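Long-range contacts in phosphomethylpyrimidine kinase (Pyrococcus furiosus, PDB 2PB9), which probably phosphorylates hydroxymethylpyrimidine and its phosphate, then joins the product to thiazole phosphate as thiamine phosphate, the latter step assigned to the C-terminal ThiN domain present here: residues 36-41 and 81-86; 87-92 and 152-157; 123-128 and 160-165. All blocks are in the same frame, centred on the assembly; numbering follows the deposited sequence.

Interaction 1: residues 36-41 and 81-86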
loop_
_atom_site.group_PDB
_atom_site.type_symbol
_atom_site.label_atom_id
_atom_site.label_comp_id
_atom_site.label_asym_id
_atom_site.label_seq_id
_atom_site.Cartn_x
_atom_site.Cartn_y
_atom_site.Cartn_z
ATOM N N VAL A 36 5.023 -9.360 -27.308
ATOM C CA VAL A 36 6.378 -9.736 -27.695
ATOM C C VAL A 36 6.567 -11.139 -28.229
ATOM O O VAL A 36 5.738 -12.029 -28.026
ATOM C CB VAL A 36 7.394 -9.555 -26.531
ATOM C CG1 VAL A 36 7.364 -8.136 -26.040
ATOM C CG2 VAL A 36 7.098 -10.543 -25.400
ATOM N N TYR A 37 7.685 -11.310 -28.921
ATOM C CA TYR A 37 8.070 -12.584 -29.497
ATOM C C TYR A 37 9.594 -12.606 -29.478
ATOM O O TYR A 37 10.259 -11.844 -30.181
ATOM C CB TYR A 37 7.536 -12.704 -30.915
ATOM C CG TYR A 37 7.624 -14.099 -31.490
ATOM C CD1 TYR A 37 7.912 -15.199 -30.677
ATOM C CD2 TYR A 37 7.397 -14.321 -32.852
ATOM C CE1 TYR A 37 7.974 -16.483 -31.204
ATOM C CE2 TYR A 37 7.452 -15.599 -33.388
ATOM C CZ TYR A 37 7.741 -16.671 -32.561
ATOM O OH TYR A 37 7.784 -17.925 -33.104
ATOM N N SER A 38 10.132 -13.483 -28.644
ATOM C CA SER A 38 11.564 -13.602 -28.459
ATOM C C SER A 38 12.268 -14.518 -29.444
ATOM O O SER A 38 11.636 -15.299 -30.157
ATOM C CB SER A 38 11.836 -14.096 -27.036
ATOM O OG SER A 38 13.187 -14.454 -26.872
ATOM N N LEU A 39 13.592 -14.390 -29.487
ATOM C CA LEU A 39 14.416 -15.253 -30.320
ATOM C C LEU A 39 14.529 -16.493 -29.458
ATOM O O LEU A 39 14.387 -16.424 -28.238
ATOM C CB LEU A 39 15.819 -14.671 -30.531
ATOM C CG LEU A 39 16.037 -13.550 -31.549
ATOM C CD1 LEU A 39 17.405 -12.944 -31.338
ATOM C CD2 LEU A 39 15.895 -14.097 -32.958
ATOM N N PRO A 40 14.769 -17.616 -30.105
ATOM C CA PRO A 40 14.924 -18.879 -29.380
ATOM C C PRO A 40 16.249 -18.959 -28.610
ATOM O O PRO A 40 17.181 -18.233 -28.959
ATOM C CB PRO A 40 15.000 -19.928 -30.495
ATOM C CG PRO A 40 15.607 -19.212 -31.636
ATOM C CD PRO A 40 15.195 -17.775 -31.489
ATOM N N LEU A 41 16.312 -19.778 -27.592
ATOM C CA LEU A 41 17.568 -19.912 -26.856
ATOM C C LEU A 41 18.513 -20.713 -27.762
ATOM O O LEU A 41 18.068 -21.452 -28.645
ATOM C CB LEU A 41 17.366 -20.666 -25.538
ATOM C CG LEU A 41 16.309 -20.136 -24.573
ATOM C CD1 LEU A 41 14.936 -20.239 -25.236
ATOM C CD2 LEU A 41 16.341 -20.940 -23.278
ATOM N N ALA A 81 10.046 -10.734 -18.637
ATOM C CA ALA A 81 9.083 -11.722 -18.180
ATOM C C ALA A 81 9.120 -12.979 -19.049
ATOM O O ALA A 81 9.252 -14.096 -18.534
ATOM C CB ALA A 81 7.686 -11.120 -18.203
ATOM N N VAL A 82 8.998 -12.792 -20.363
ATOM C CA VAL A 82 9.003 -13.916 -21.288
ATOM C C VAL A 82 10.366 -14.588 -21.281
ATOM O O VAL A 82 10.464 -15.808 -21.364
ATOM C CB VAL A 82 8.630 -13.479 -22.743
ATOM C CG1 VAL A 82 9.865 -13.094 -23.533
ATOM C CG2 VAL A 82 7.919 -14.596 -23.448
ATOM N N LEU A 83 11.413 -13.785 -21.154
ATOM C CA LEU A 83 12.772 -14.294 -21.139
ATOM C C LEU A 83 12.951 -15.200 -19.922
ATOM O O LEU A 83 13.470 -16.310 -20.039
ATOM C CB LEU A 83 13.760 -13.114 -21.118
ATOM C CG LEU A 83 14.935 -13.123 -22.124
ATOM C CD1 LEU A 83 14.506 -13.714 -23.457
ATOM C CD2 LEU A 83 15.450 -11.706 -22.320
ATOM N N THR A 84 12.499 -14.732 -18.762
ATOM C CA THR A 84 12.590 -15.496 -17.517
ATOM C C THR A 84 11.717 -16.753 -17.588
ATOM O O THR A 84 12.088 -17.830 -17.102
ATOM C CB THR A 84 12.138 -14.627 -16.315
ATOM O OG1 THR A 84 13.130 -13.630 -16.054
ATOM C CG2 THR A 84 11.916 -15.475 -15.062
ATOM N N TYR A 85 10.550 -16.602 -18.199
ATOM C CA TYR A 85 9.608 -17.699 -18.347
ATOM C C TYR A 85 10.249 -18.818 -19.173
ATOM O O TYR A 85 10.068 -19.996 -18.877
ATOM C CB TYR A 85 8.348 -17.176 -19.031
ATOM C CG TYR A 85 7.201 -18.147 -19.101
ATOM C CD1 TYR A 85 6.148 -18.085 -18.180
ATOM C CD2 TYR A 85 7.121 -19.079 -20.137
ATOM C CE1 TYR A 85 5.038 -18.923 -18.297
ATOM C CE2 TYR A 85 6.020 -19.919 -20.272
ATOM C CZ TYR A 85 4.980 -19.836 -19.350
ATOM O OH TYR A 85 3.885 -20.658 -19.504
HETATM N N MSE A 86 11.008 -18.440 -20.201
HETATM C CA MSE A 86 11.676 -19.413 -21.067
HETATM C C MSE A 86 12.667 -20.284 -20.299
HETATM O O MSE A 86 12.950 -21.418 -20.688
HETATM C CB MSE A 86 12.383 -18.694 -22.221
HETATM C CG MSE A 86 11.414 -18.185 -23.286
HETATM SE SE MSE A 86 12.117 -16.829 -24.490
HETATM C CE MSE A 86 12.839 -17.968 -25.873
#
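Val36 and Val82 supply the plainest apolar contact between strand 36-38 and helix 81-86: CG2 of Val36 stands 4.2 Å from CG1 of Val82. That same CG1 also reaches the CB of Ser38, so one beta-branched side chain on the helix serves two strand residues that face the same way. Met86, a selenomethionine here, contributes the largest share of the contact. Its chain bends at the last torsion (chi3 90°), laying SE beside Ser38, 3.5 Å from OG, and carrying CE on toward Leu39 O and Leu41; the spacing of CE from Leu41 is too short in the model to be trusted.

The polar element stays within the strand's own segment. Ser38 OG donates to Leu39 O at 2.7 Å, a bond made possible by a first torsion of 170° that swings the hydroxyl beside its carbonyl carbon. Tyr37 points to the other side of the sheet, where helix 5-21 packs.

No hydrogen bond joins the segments across the contact. Between these two segments the contact therefore rests on shape and burial, and the small serine, its hydroxyl proton used in a local bond, can sit among valines, leucine and selenium.

Interaction 2: residues 87-92 and 152-157; sequences RFYPEY and ERPDII
Arg153 meets two tyrosines of the 87-92 loop with different parts of one side chain. Its aliphatic half lies over the ring of Tyr89, with CG 3.3 Å from the ring centroid and almost on the normal, a CH-pi contact; Arg153 CB reaches on toward CZ and CE2 of Tyr89, while Arg153 CD lies over Tyr89 CG and CD2. The guanidinium plane stands nearly perpendicular to this ring, 89° away, and CZ is so far from its centroid that any cation-pi attraction is weak at most.

A bend at chi3 (61°) turns the end of the arginine away from Tyr89 and sets it against Tyr92. There the two planes are only 27° apart: Tyr92 CZ lies over one face of the guanidinium, displaced toward its rim, and Arg153 CD sits 3.9 Å from the Tyr92 centroid over the ring face. Tyr92 OH comes within 3.1 Å of Arg153 NH2, but it approaches over that face and the angle is too poor for a hydrogen bond.

The charge is answered in the guanidinium plane instead. Arg153 NH2 makes a salt bridge to Asp155 OD1 at 2.6 Å, and NH1 adds a weaker bond to the same oxygen. NH1 also bonds to Tyr85 OH, which in turn reaches Pro154 O.

Tyr89 and Tyr92 are the ends of a type I beta turn, closed by Tyr92 N to Tyr89 O, in the link between helix 77-86 and strand 94-98. This helix-to-strand connection of the alpha/beta fold packs on Arg153, just ahead of strand 154-159.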
loop_
_atom_site.group_PDB
_atom_site.type_symbol
_atom_site.label_atom_id
_atom_site.label_comp_id
_atom_site.label_asym_id
_atom_site.label_seq_id
_atom_site.Cartn_x
_atom_site.Cartn_y
_atom_site.Cartn_z
ATOM N N ARG A 87 13.199 -19.749 -19.208
ATOM C CA ARG A 87 14.137 -20.496 -18.389
ATOM C C ARG A 87 13.457 -21.758 -17.862
ATOM O O ARG A 87 14.118 -22.671 -17.370
ATOM C CB ARG A 87 14.612 -19.637 -17.219
ATOM C CG ARG A 87 15.986 -19.021 -17.423
ATOM C CD ARG A 87 16.248 -17.900 -16.431
ATOM N NE ARG A 87 16.002 -18.317 -15.055
ATOM C CZ ARG A 87 15.843 -17.471 -14.040
ATOM N NH1 ARG A 87 15.909 -16.158 -14.253
ATOM N NH2 ARG A 87 15.599 -17.937 -12.818
ATOM N N PHE A 88 12.133 -21.801 -17.981
ATOM C CA PHE A 88 11.353 -22.935 -17.511
ATOM C C PHE A 88 10.646 -23.634 -18.661
ATOM O O PHE A 88 10.476 -24.850 -18.649
ATOM C CB PHE A 88 10.339 -22.452 -16.482
ATOM C CG PHE A 88 10.971 -21.835 -15.273
ATOM C CD1 PHE A 88 11.413 -22.626 -14.224
ATOM C CD2 PHE A 88 11.176 -20.465 -15.209
ATOM C CE1 PHE A 88 12.051 -22.059 -13.128
ATOM C CE2 PHE A 88 11.815 -19.892 -14.116
ATOM C CZ PHE A 88 12.252 -20.693 -13.074
ATOM N N TYR A 89 10.229 -22.859 -19.653
ATOM C CA TYR A 89 9.554 -23.403 -20.819
ATOM C C TYR A 89 10.093 -22.648 -22.006
ATOM O O TYR A 89 9.464 -21.709 -22.493
ATOM C CB TYR A 89 8.055 -23.200 -20.707
ATOM C CG TYR A 89 7.519 -23.660 -19.383
ATOM C CD1 TYR A 89 7.433 -22.780 -18.299
ATOM C CD2 TYR A 89 7.116 -24.985 -19.198
ATOM C CE1 TYR A 89 6.955 -23.209 -17.065
ATOM C CE2 TYR A 89 6.636 -25.422 -17.974
ATOM C CZ TYR A 89 6.555 -24.532 -16.911
ATOM O OH TYR A 89 6.053 -24.967 -15.704
ATOM N N PRO A 90 11.281 -23.049 -22.482
ATOM C CA PRO A 90 11.984 -22.449 -23.618
ATOM C C PRO A 90 11.209 -22.333 -24.928
ATOM O O PRO A 90 11.637 -21.627 -25.832
ATOM C CB PRO A 90 13.242 -23.314 -23.739
ATOM C CG PRO A 90 12.825 -24.633 -23.129
ATOM C CD PRO A 90 12.044 -24.187 -21.940
ATOM N N GLU A 91 10.073 -23.009 -25.034
ATOM C CA GLU A 91 9.272 -22.940 -26.250
ATOM C C GLU A 91 8.317 -21.753 -26.236
ATOM O O GLU A 91 7.797 -21.351 -27.273
ATOM C CB GLU A 91 8.466 -24.226 -26.432
ATOM C CG GLU A 91 9.324 -25.471 -26.524
ATOM C CD GLU A 91 10.217 -25.475 -27.756
ATOM O OE1 GLU A 91 10.953 -24.481 -27.966
ATOM O OE2 GLU A 91 10.184 -26.474 -28.513
ATOM N N TYR A 92 8.090 -21.184 -25.060
ATOM C CA TYR A 92 7.171 -20.066 -24.951
ATOM C C TYR A 92 7.857 -18.719 -25.005
ATOM O O TYR A 92 8.158 -18.121 -23.972
ATOM C CB TYR A 92 6.357 -20.201 -23.667
ATOM C CG TYR A 92 5.431 -21.383 -23.715
ATOM C CD1 TYR A 92 5.934 -22.686 -23.734
ATOM C CD2 TYR A 92 4.055 -21.203 -23.834
ATOM C CE1 TYR A 92 5.091 -23.783 -23.882
ATOM C CE2 TYR A 92 3.196 -22.295 -23.982
ATOM C CZ TYR A 92 3.724 -23.580 -24.007
ATOM O OH TYR A 92 2.887 -24.657 -24.174
ATOM N N GLU A 152 1.875 -27.517 -12.847
ATOM C CA GLU A 152 1.857 -27.448 -14.301
ATOM C C GLU A 152 2.427 -26.119 -14.796
ATOM O O GLU A 152 2.942 -25.314 -14.015
ATOM C CB GLU A 152 0.425 -27.615 -14.826
ATOM C CG GLU A 152 -0.369 -28.730 -14.160
ATOM C CD GLU A 152 -0.755 -28.392 -12.728
ATOM O OE1 GLU A 152 -1.680 -27.572 -12.533
ATOM O OE2 GLU A 152 -0.127 -28.938 -11.794
ATOM N N ARG A 153 2.336 -25.905 -16.104
ATOM C CA ARG A 153 2.815 -24.672 -16.712
ATOM C C ARG A 153 1.679 -23.655 -16.767
ATOM O O ARG A 153 0.617 -23.907 -17.341
ATOM C CB ARG A 153 3.328 -24.924 -18.131
ATOM C CG ARG A 153 3.825 -23.665 -18.830
ATOM C CD ARG A 153 4.170 -23.919 -20.291
ATOM N NE ARG A 153 3.013 -24.375 -21.044
ATOM C CZ ARG A 153 1.906 -23.658 -21.198
ATOM N NH1 ARG A 153 1.813 -22.451 -20.651
ATOM N NH2 ARG A 153 0.885 -24.151 -21.885
ATOM N N PRO A 154 1.884 -22.489 -16.153
ATOM C CA PRO A 154 0.820 -21.490 -16.189
ATOM C C PRO A 154 0.833 -20.635 -17.453
ATOM O O PRO A 154 1.785 -19.907 -17.716
ATOM C CB PRO A 154 1.072 -20.680 -14.921
ATOM C CG PRO A 154 2.550 -20.735 -14.782
ATOM C CD PRO A 154 2.878 -22.170 -15.113
ATOM N N ASP A 155 -0.231 -20.745 -18.237
ATOM C CA ASP A 155 -0.368 -19.966 -19.462
ATOM C C ASP A 155 -0.645 -18.522 -19.076
ATOM O O ASP A 155 -0.323 -17.596 -19.820
ATOM C CB ASP A 155 -1.541 -20.492 -20.290
ATOM C CG ASP A 155 -1.336 -21.916 -20.734
ATOM O OD1 ASP A 155 -0.717 -22.104 -21.804
ATOM O OD2 ASP A 155 -1.777 -22.841 -20.005
ATOM N N ILE A 156 -1.263 -18.356 -17.909
ATOM C CA ILE A 156 -1.610 -17.039 -17.388
ATOM C C ILE A 156 -0.983 -16.790 -16.030
ATOM O O ILE A 156 -1.097 -17.598 -15.108
ATOM C CB ILE A 156 -3.130 -16.863 -17.200
ATOM C CG1 ILE A 156 -3.870 -17.261 -18.470
ATOM C CG2 ILE A 156 -3.441 -15.424 -16.821
ATOM C CD1 ILE A 156 -3.983 -18.758 -18.624
ATOM N N ILE A 157 -0.320 -15.652 -15.922
ATOM C CA ILE A 157 0.302 -15.248 -14.677
ATOM C C ILE A 157 -0.142 -13.806 -14.477
ATOM O O ILE A 157 -0.097 -12.997 -15.404
ATOM C CB ILE A 157 1.847 -15.335 -14.761
ATOM C CG1 ILE A 157 2.273 -16.794 -14.976
ATOM C CG2 ILE A 157 2.474 -14.776 -13.476
ATOM C CD1 ILE A 157 3.762 -17.003 -15.120
#

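Interaction 3: residues 123-128 and 160-165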
loop_
_atom_site.group_PDB
_atom_site.type_symbol
_atom_site.label_atom_id
_atom_site.label_comp_id
_atom_site.label_asym_id
_atom_site.label_seq_id
_atom_site.Cartn_x
_atom_site.Cartn_y
_atom_site.Cartn_z
ATOM N N ASP A 123 2.608 -12.320 -5.656
ATOM C CA ASP A 123 2.245 -11.144 -4.888
ATOM C C ASP A 123 3.518 -10.487 -4.397
ATOM O O ASP A 123 4.294 -11.097 -3.668
ATOM C CB ASP A 123 1.350 -11.547 -3.710
ATOM C CG ASP A 123 0.931 -10.363 -2.857
ATOM O OD1 ASP A 123 0.968 -9.213 -3.342
ATOM O OD2 ASP A 123 0.549 -10.586 -1.694
ATOM N N ARG A 124 3.728 -9.245 -4.812
ATOM C CA ARG A 124 4.911 -8.493 -4.437
ATOM C C ARG A 124 5.011 -8.273 -2.930
ATOM O O ARG A 124 6.090 -7.959 -2.410
ATOM C CB ARG A 124 4.920 -7.150 -5.174
ATOM C CG ARG A 124 5.188 -7.282 -6.660
ATOM C CD ARG A 124 4.852 -6.017 -7.445
ATOM N NE ARG A 124 5.271 -6.156 -8.840
ATOM C CZ ARG A 124 4.900 -5.357 -9.840
ATOM N NH1 ARG A 124 4.080 -4.329 -9.623
ATOM N NH2 ARG A 124 5.352 -5.601 -11.066
ATOM N N ARG A 125 3.894 -8.432 -2.226
ATOM C CA ARG A 125 3.909 -8.251 -0.784
ATOM C C ARG A 125 4.671 -9.392 -0.124
ATOM O O ARG A 125 5.156 -9.263 0.999
ATOM C CB ARG A 125 2.485 -8.172 -0.229
ATOM C CG ARG A 125 1.917 -6.767 -0.216
ATOM C CD ARG A 125 0.529 -6.745 0.393
ATOM N NE ARG A 125 -0.330 -7.712 -0.276
ATOM C CZ ARG A 125 -1.634 -7.857 -0.058
ATOM N NH1 ARG A 125 -2.265 -7.095 0.831
ATOM N NH2 ARG A 125 -2.312 -8.769 -0.744
ATOM N N GLU A 126 4.788 -10.508 -0.834
ATOM C CA GLU A 126 5.499 -11.664 -0.298
ATOM C C GLU A 126 6.936 -11.692 -0.824
ATOM O O GLU A 126 7.642 -12.698 -0.708
ATOM C CB GLU A 126 4.748 -12.945 -0.676
ATOM C CG GLU A 126 3.246 -12.855 -0.387
ATOM C CD GLU A 126 2.521 -14.183 -0.513
ATOM O OE1 GLU A 126 2.756 -15.073 0.329
ATOM O OE2 GLU A 126 1.713 -14.338 -1.451
ATOM N N GLU A 127 7.365 -10.564 -1.381
ATOM C CA GLU A 127 8.700 -10.438 -1.941
ATOM C C GLU A 127 9.783 -10.039 -0.937
ATOM O O GLU A 127 9.642 -9.080 -0.179
ATOM C CB GLU A 127 8.674 -9.447 -3.108
ATOM C CG GLU A 127 10.035 -9.042 -3.657
ATOM C CD GLU A 127 9.939 -8.129 -4.895
ATOM O OE1 GLU A 127 8.925 -7.395 -5.042
ATOM O OE2 GLU A 127 10.892 -8.129 -5.718
ATOM N N PRO A 128 10.883 -10.802 -0.917
ATOM C CA PRO A 128 12.009 -10.551 -0.024
ATOM C C PRO A 128 12.533 -9.149 -0.266
ATOM O O PRO A 128 12.858 -8.783 -1.398
ATOM C CB PRO A 128 13.011 -11.618 -0.434
ATOM C CG PRO A 128 12.117 -12.762 -0.832
ATOM C CD PRO A 128 11.073 -12.066 -1.654
ATOM N N LEU A 160 -1.718 -8.645 -8.419
ATOM C CA LEU A 160 -2.511 -7.489 -8.011
ATOM C C LEU A 160 -1.588 -6.272 -7.872
ATOM O O LEU A 160 -0.364 -6.411 -7.856
ATOM C CB LEU A 160 -3.199 -7.763 -6.674
ATOM C CG LEU A 160 -4.161 -8.943 -6.602
ATOM C CD1 LEU A 160 -4.724 -9.050 -5.199
ATOM C CD2 LEU A 160 -5.270 -8.753 -7.608
ATOM N N GLY A 161 -2.175 -5.088 -7.746
ATOM C CA GLY A 161 -1.368 -3.886 -7.648
ATOM C C GLY A 161 -0.569 -3.716 -6.375
ATOM O O GLY A 161 -0.785 -4.423 -5.394
ATOM N N ASP A 162 0.368 -2.773 -6.406
ATOM C CA ASP A 162 1.214 -2.451 -5.257
ATOM C C ASP A 162 1.410 -0.943 -5.257
ATOM O O ASP A 162 1.042 -0.279 -6.225
ATOM C CB ASP A 162 2.556 -3.178 -5.349
ATOM C CG ASP A 162 2.436 -4.659 -5.006
ATOM O OD1 ASP A 162 2.176 -5.002 -3.819
ATOM O OD2 ASP A 162 2.591 -5.481 -5.933
ATOM N N VAL A 163 1.978 -0.392 -4.189
ATOM C CA VAL A 163 2.146 1.060 -4.129
ATOM C C VAL A 163 2.845 1.592 -5.377
ATOM O O VAL A 163 3.928 1.143 -5.743
ATOM C CB VAL A 163 2.917 1.500 -2.859
ATOM C CG1 VAL A 163 2.993 3.028 -2.790
ATOM C CG2 VAL A 163 2.213 0.962 -1.620
ATOM N N GLY A 164 2.190 2.542 -6.035
ATOM C CA GLY A 164 2.728 3.131 -7.243
ATOM C C GLY A 164 2.716 2.213 -8.456
ATOM O O GLY A 164 3.076 2.650 -9.547
ATOM N N LYS A 165 2.303 0.955 -8.295
ATOM C CA LYS A 165 2.302 0.017 -9.424
ATOM C C LYS A 165 0.962 -0.671 -9.636
ATOM O O LYS A 165 0.363 -1.198 -8.699
ATOM C CB LYS A 165 3.384 -1.054 -9.223
ATOM C CG LYS A 165 4.773 -0.507 -8.908
ATOM C CD LYS A 165 5.745 -1.637 -8.596
ATOM C CE LYS A 165 6.961 -1.163 -7.773
ATOM N NZ LYS A 165 7.915 -0.266 -8.508
HETATM O O HOH W 1 1.513 -7.634 -5.739
#
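Arg124 and Asp162 form the close-packed part of this contact, where the aspartate carboxylate lies against the arginine's aliphatic stem. Asp162 CG is 3.5 Å from Arg124 CB; the approach of Asp162 OD2 to Arg124 CD is a clash in the model, so the exact place of OD2 is uncertain. With its chain extended from CG to NE, Arg124 sends its guanidinium past the carboxylate, and as modelled its NE is 4.0 Å from Asp162 OD2, beyond a salt bridge. A water accepts from Arg124 N at 2.9 Å and also lies 2.9 Å from Asp123 OD1. Its link to Asp162 OD2 is too short to be reliable.

The two loops follow strands 118-121 and 154-159, parallel neighbours at one end of the sheet's strand order, and meet where subunits join. Asp123 OD1 and Asp162 OD1 lie 4.4 Å apart, a like-charge pair that would be costly alone, but Arg125 of the second subunit forms salt bridges to both aspartates.

Toward solvent the contact thins. The exposed Lys165 crosses Arg124 at about a right angle and offers only methylenes: its CD is 3.3 Å from Arg124 NH1, whereas NZ bends away to 5.7 Å from that nitrogen, which should ease repulsion. Lys165 closes a type II beta turn from Asp162, in which Gly164 takes a positive phi of 71° that suits glycine.

How the interactions relate
Interaction 1 lies in the buried interior, interaction 2 is partly buried, and interaction 3 is at the surface, on a subunit interface. The first two adjoin, with centres about 10 Å apart: segment 87-92 directly continues helix 77-86, whose Tyr85 side chain brings the two contacts into touch. Interaction 3 has its centre about 22 Å from that of interaction 2, and its segment 160-165 follows strand 154-159 at the other end. Chemistry changes with place: mostly apolar packing, with no hydrogen bond between the segments, then two tyrosine rings against a salt-bridged arginine, and finally charged loops whose aspartates form salt bridges with an arginine of a neighbouring subunit.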